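Local atomic coordinates of taurine dioxygenase (Burkholderia ambifaria, PDB entry 5VN6), a protein that probably oxidises taurine as a metal-dependent dioxygenase of the TfdA family and here carries a magnesium ion in its metal site. Residues R41-L44 against L45-R48; D56-R59 against A60-V63. All blocks are in the same frame, centred on the assembly; numbering follows the deposited sequence.

Interaction 1 (R41-L44 against L45-R48); sequences RTQL and LRHR
Four i to i+4 backbone hydrogen bonds join R41-L44 to L45-R48 through the last two turns of helix 34-47, from L45 N to R41 O through to R48 N to L44 O (2.9 Å). Q43 and H47 lie alongside each other, pointing the same way, with amide and imidazole nearly coplanar, 20° apart. Q43 OE1 comes to the ring edge, in its plane, 3.2 Å from H47 CD2. A water bridges the two, donating to Q43 OE1 and hydrogen-bonded to H47 NE2 (2.7 Å from its oxygen). The bend of the Q43 chain at chi2 (-58°) brings the amide alongside the H47 ring, while Q43 NE2 is hydrogen-bonded to E39, one turn earlier. R46 runs beside it, its CG seated over the centre of the H47 ring and its guanidinium 73° from the amide plane.

This is the C-terminal end of a helix that leads directly into strand 49-52: R48 takes positive phi, the helix stops, and the R48 guanidinium reaches a salt bridge with E198. On another flank L45 CD1 rests over one face of the R41 guanidinium, offset toward its rim and 4.1 Å from R41 NH2, a group whose charge is paired with E195. L44 places its CD1 3.5 Å from R48 O and packs against L50 and F69.

Interaction 2 (D56-R59 against A60-V63); sequences DITR and AEHV
With chi1 at 75°, T58 sets OG1 between its own backbone N and carbonyl carbon, facing the first turn of the helix, while E61 carries CG beside its backbone N and then runs extended, back toward the start of the helix. The two side chains thereby exchange bonds with each other's backbone. T58 OG1 accepts from E61 N at 3.0 Å, and E61 OE1 accepts from T58 N, also at 3.0 Å, in a nearly straight bond (168°). The amide of T58 meets OE1 on its anti side, 32° out of the carboxylate plane. This reciprocal pair is a capping box, with T58 as the N-cap of helix 59-67.

The glutamate chain passes close to the threonine hydroxyl on its way, E61 CG lying 3.1 Å from T58 OG1, and its carboxylate ends beside I57, where E61 OE1 is 3.4 Å from I57 CB. I57 CD1 also touches H62 CB, at 4.0 Å. Behind the box the regular helical pattern begins, with H62 N bonded to T58 O at 2.8 Å and V63 N to R59 O.

R59, H62 and V63 join this turn to the seven-stranded sheet. The R59 guanidinium forms a salt bridge with E280 on strand 278-284, and H62 NE2 bonds to V120 O on strand 118-125; all three side chains touch L87.

The N-cap amide and that of E61, which lack an i-4 carbonyl of a preceding helical turn, each receive a side-chain acceptor. The carboxylate of E61 also lies by the positive end of the helix dipole, which would be expected to favour its ionised form.

From the N terminus, interaction 1 comes first, finishing helix 34-47 just before strand 49-52; interaction 2 follows beyond that strand, where the loop after it enters helix 59-67. Each contact is local within one continuous run, so neither closes a long loop, and the two stand in series without nesting or crossing. The centres of interactions 1 and 2 are about 21 Å apart, and the two do not touch. Strand 49-52 of the seven-stranded mixed sheet is the element that connects them: residues 41-48 deliver the chain into it, and residues 56-63 receive the chain after it, passing it to a helix that packs near strands 87-91 and 118-125.

Interaction 1 (R41-L44 against L45-R48)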
loop_
_atom_site.group_PDB
_atom_site.type_symbol
_atom_site.label_atom_id
_atom_site.label_comp_id
_atom_site.label_asym_id
_atom_site.label_seq_id
_atom_site.Cartn_x
_atom_site.Cartn_y
_atom_site.Cartn_z
ATOM N N ARG A 41 -15.064 19.120 -11.440
ATOM C CA ARG A 41 -14.983 19.523 -10.042
ATOM C C ARG A 41 -15.865 18.640 -9.167
ATOM O O ARG A 41 -15.445 18.191 -8.090
ATOM C CB ARG A 41 -15.367 20.989 -9.900
ATOM C CG ARG A 41 -15.468 21.433 -8.481
ATOM C CD ARG A 41 -15.696 22.937 -8.386
ATOM N NE ARG A 41 -15.876 23.305 -6.990
ATOM C CZ ARG A 41 -17.012 23.130 -6.323
ATOM N NH1 ARG A 41 -18.077 22.627 -6.939
ATOM N NH2 ARG A 41 -17.091 23.474 -5.043
ATOM N N THR A 42 -17.099 18.386 -9.609
ATOM C CA THR A 42 -17.966 17.497 -8.844
ATOM C C THR A 42 -17.313 16.128 -8.682
ATOM O O THR A 42 -17.253 15.589 -7.570
ATOM C CB THR A 42 -19.332 17.382 -9.514
ATOM O OG1 THR A 42 -20.030 18.634 -9.395
ATOM C CG2 THR A 42 -20.157 16.311 -8.854
ATOM N N GLN A 43 -16.739 15.588 -9.766
ATOM C CA GLN A 43 -16.117 14.264 -9.678
ATOM C C GLN A 43 -14.912 14.268 -8.746
ATOM O O GLN A 43 -14.706 13.306 -8.000
ATOM C CB GLN A 43 -15.718 13.763 -11.066
ATOM C CG GLN A 43 -16.869 13.505 -12.037
ATOM C CD GLN A 43 -17.893 12.486 -11.530
ATOM O OE1 GLN A 43 -17.564 11.549 -10.809
ATOM N NE2 GLN A 43 -19.141 12.651 -11.955
ATOM N N LEU A 44 -14.104 15.334 -8.768
ATOM C CA LEU A 44 -12.947 15.402 -7.872
ATOM C C LEU A 44 -13.375 15.346 -6.407
ATOM O O LEU A 44 -12.750 14.650 -5.594
ATOM C CB LEU A 44 -12.129 16.672 -8.150
ATOM C CG LEU A 44 -10.905 16.903 -7.244
ATOM C CD1 LEU A 44 -9.786 15.883 -7.442
ATOM C CD2 LEU A 44 -10.364 18.331 -7.397
ATOM N N LEU A 45 -14.442 16.066 -6.051
ATOM C CA LEU A 45 -14.902 16.053 -4.665
ATOM C C LEU A 45 -15.383 14.666 -4.240
ATOM O O LEU A 45 -15.200 14.273 -3.084
ATOM C CB LEU A 45 -16.023 17.077 -4.475
ATOM C CG LEU A 45 -15.612 18.549 -4.498
ATOM C CD1 LEU A 45 -16.843 19.441 -4.376
ATOM C CD2 LEU A 45 -14.602 18.860 -3.385
ATOM N N ARG A 46 -15.965 13.905 -5.156
ATOM C CA ARG A 46 -16.492 12.582 -4.819
ATOM C C ARG A 46 -15.407 11.499 -4.794
ATOM O O ARG A 46 -15.459 10.587 -3.964
ATOM C CB ARG A 46 -17.603 12.225 -5.806
ATOM C CG ARG A 46 -17.969 10.768 -5.931
ATOM C CD ARG A 46 -18.978 10.611 -7.068
ATOM N NE ARG A 46 -20.080 11.564 -6.914
ATOM C CZ ARG A 46 -20.764 12.104 -7.920
ATOM N NH1 ARG A 46 -20.464 11.798 -9.176
ATOM N NH2 ARG A 46 -21.748 12.961 -7.671
ATOM N N HIS A 47 -14.435 11.560 -5.702
ATOM C CA HIS A 47 -13.481 10.475 -5.903
ATOM C C HIS A 47 -12.086 10.795 -5.394
ATOM O O HIS A 47 -11.187 9.936 -5.483
ATOM C CB HIS A 47 -13.418 10.114 -7.393
ATOM C CG HIS A 47 -14.694 9.532 -7.922
ATOM N ND1 HIS A 47 -15.200 8.329 -7.477
ATOM C CD2 HIS A 47 -15.572 9.993 -8.845
ATOM C CE1 HIS A 47 -16.332 8.068 -8.111
ATOM N NE2 HIS A 47 -16.580 9.063 -8.944
ATOM N N ARG A 48 -11.890 12.001 -4.853
ATOM C CA ARG A 48 -10.673 12.463 -4.178
ATOM C C ARG A 48 -9.499 12.707 -5.128
ATOM O O ARG A 48 -8.752 13.681 -4.951
ATOM C CB ARG A 48 -10.250 11.485 -3.075
ATOM C CG ARG A 48 -11.388 10.903 -2.217
ATOM C CD ARG A 48 -12.300 11.948 -1.649
ATOM N NE ARG A 48 -13.396 11.359 -0.890
ATOM C CZ ARG A 48 -14.278 12.070 -0.192
ATOM N NH1 ARG A 48 -14.173 13.388 -0.158
ATOM N NH2 ARG A 48 -15.246 11.467 0.486
HETATM O O HOH W 1 -18.699 8.926 -10.563
#

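Interaction 2 (D56-R59 against A60-V63)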
loop_
_atom_site.group_PDB
_atom_site.type_symbol
_atom_site.label_atom_id
_atom_site.label_comp_id
_atom_site.label_asym_id
_atom_site.label_seq_id
_atom_site.Cartn_x
_atom_site.Cartn_y
_atom_site.Cartn_z
ATOM N N ASP A 56 -2.351 15.625 -24.147
ATOM C CA ASP A 56 -1.428 16.391 -24.975
ATOM C C ASP A 56 -1.878 17.845 -24.923
ATOM O O ASP A 56 -2.692 18.299 -25.728
ATOM C CB ASP A 56 -1.415 15.853 -26.398
ATOM C CG ASP A 56 -0.461 16.617 -27.298
ATOM O OD1 ASP A 56 0.761 16.586 -27.032
ATOM O OD2 ASP A 56 -0.931 17.242 -28.274
ATOM N N ILE A 57 -1.293 18.601 -23.996
ATOM C CA ILE A 57 -1.734 19.958 -23.710
ATOM C C ILE A 57 -0.501 20.833 -23.567
ATOM O O ILE A 57 0.619 20.351 -23.379
ATOM C CB ILE A 57 -2.595 20.044 -22.428
ATOM C CG1 ILE A 57 -1.798 19.550 -21.212
ATOM C CG2 ILE A 57 -3.870 19.215 -22.587
ATOM C CD1 ILE A 57 -2.541 19.668 -19.883
ATOM N N THR A 58 -0.720 22.136 -23.635
ATOM C CA THR A 58 0.366 23.073 -23.442
ATOM C C THR A 58 0.469 23.442 -21.974
ATOM O O THR A 58 -0.442 23.199 -21.177
ATOM C CB THR A 58 0.141 24.327 -24.278
ATOM O OG1 THR A 58 -0.877 25.124 -23.659
ATOM C CG2 THR A 58 -0.323 23.942 -25.679
ATOM N N ARG A 59 1.620 24.003 -21.613
ATOM C CA ARG A 59 1.819 24.416 -20.231
ATOM C C ARG A 59 0.865 25.539 -19.851
ATOM O O ARG A 59 0.345 25.565 -18.727
ATOM C CB ARG A 59 3.285 24.791 -20.026
ATOM C CG ARG A 59 4.194 23.600 -20.349
ATOM C CD ARG A 59 5.667 23.963 -20.428
ATOM N NE ARG A 59 6.531 22.790 -20.279
ATOM C CZ ARG A 59 6.615 21.792 -21.155
ATOM N NH1 ARG A 59 5.881 21.801 -22.262
ATOM N NH2 ARG A 59 7.437 20.775 -20.921
ATOM N N ALA A 60 0.592 26.459 -20.786
ATOM C CA ALA A 60 -0.413 27.479 -20.519
ATOM C C ALA A 60 -1.766 26.834 -20.228
ATOM O O ALA A 60 -2.470 27.251 -19.302
ATOM C CB ALA A 60 -0.499 28.469 -21.689
ATOM N N GLU A 61 -2.129 25.786 -20.979
ATOM C CA GLU A 61 -3.392 25.096 -20.708
ATOM C C GLU A 61 -3.363 24.350 -19.376
ATOM O O GLU A 61 -4.360 24.351 -18.643
ATOM C CB GLU A 61 -3.743 24.138 -21.848
ATOM C CG GLU A 61 -3.933 24.827 -23.190
ATOM C CD GLU A 61 -4.148 23.851 -24.332
ATOM O OE1 GLU A 61 -3.543 22.762 -24.311
ATOM O OE2 GLU A 61 -4.909 24.190 -25.266
ATOM N N HIS A 62 -2.234 23.710 -19.044
ATOM C CA HIS A 62 -2.088 23.059 -17.739
ATOM C C HIS A 62 -2.298 24.068 -16.618
ATOM O O HIS A 62 -3.033 23.811 -15.655
ATOM C CB HIS A 62 -0.694 22.412 -17.641
ATOM C CG HIS A 62 -0.423 21.670 -16.361
ATOM N ND1 HIS A 62 0.702 20.885 -16.191
ATOM C CD2 HIS A 62 -1.114 21.588 -15.197
ATOM C CE1 HIS A 62 0.694 20.358 -14.979
ATOM N NE2 HIS A 62 -0.396 20.772 -14.354
ATOM N N VAL A 63 -1.653 25.230 -16.740
ATOM C CA VAL A 63 -1.775 26.284 -15.745
ATOM C C VAL A 63 -3.200 26.824 -15.709
ATOM O O VAL A 63 -3.802 26.958 -14.639
ATOM C CB VAL A 63 -0.750 27.391 -16.058
ATOM C CG1 VAL A 63 -1.159 28.713 -15.440
ATOM C CG2 VAL A 63 0.633 26.963 -15.573
#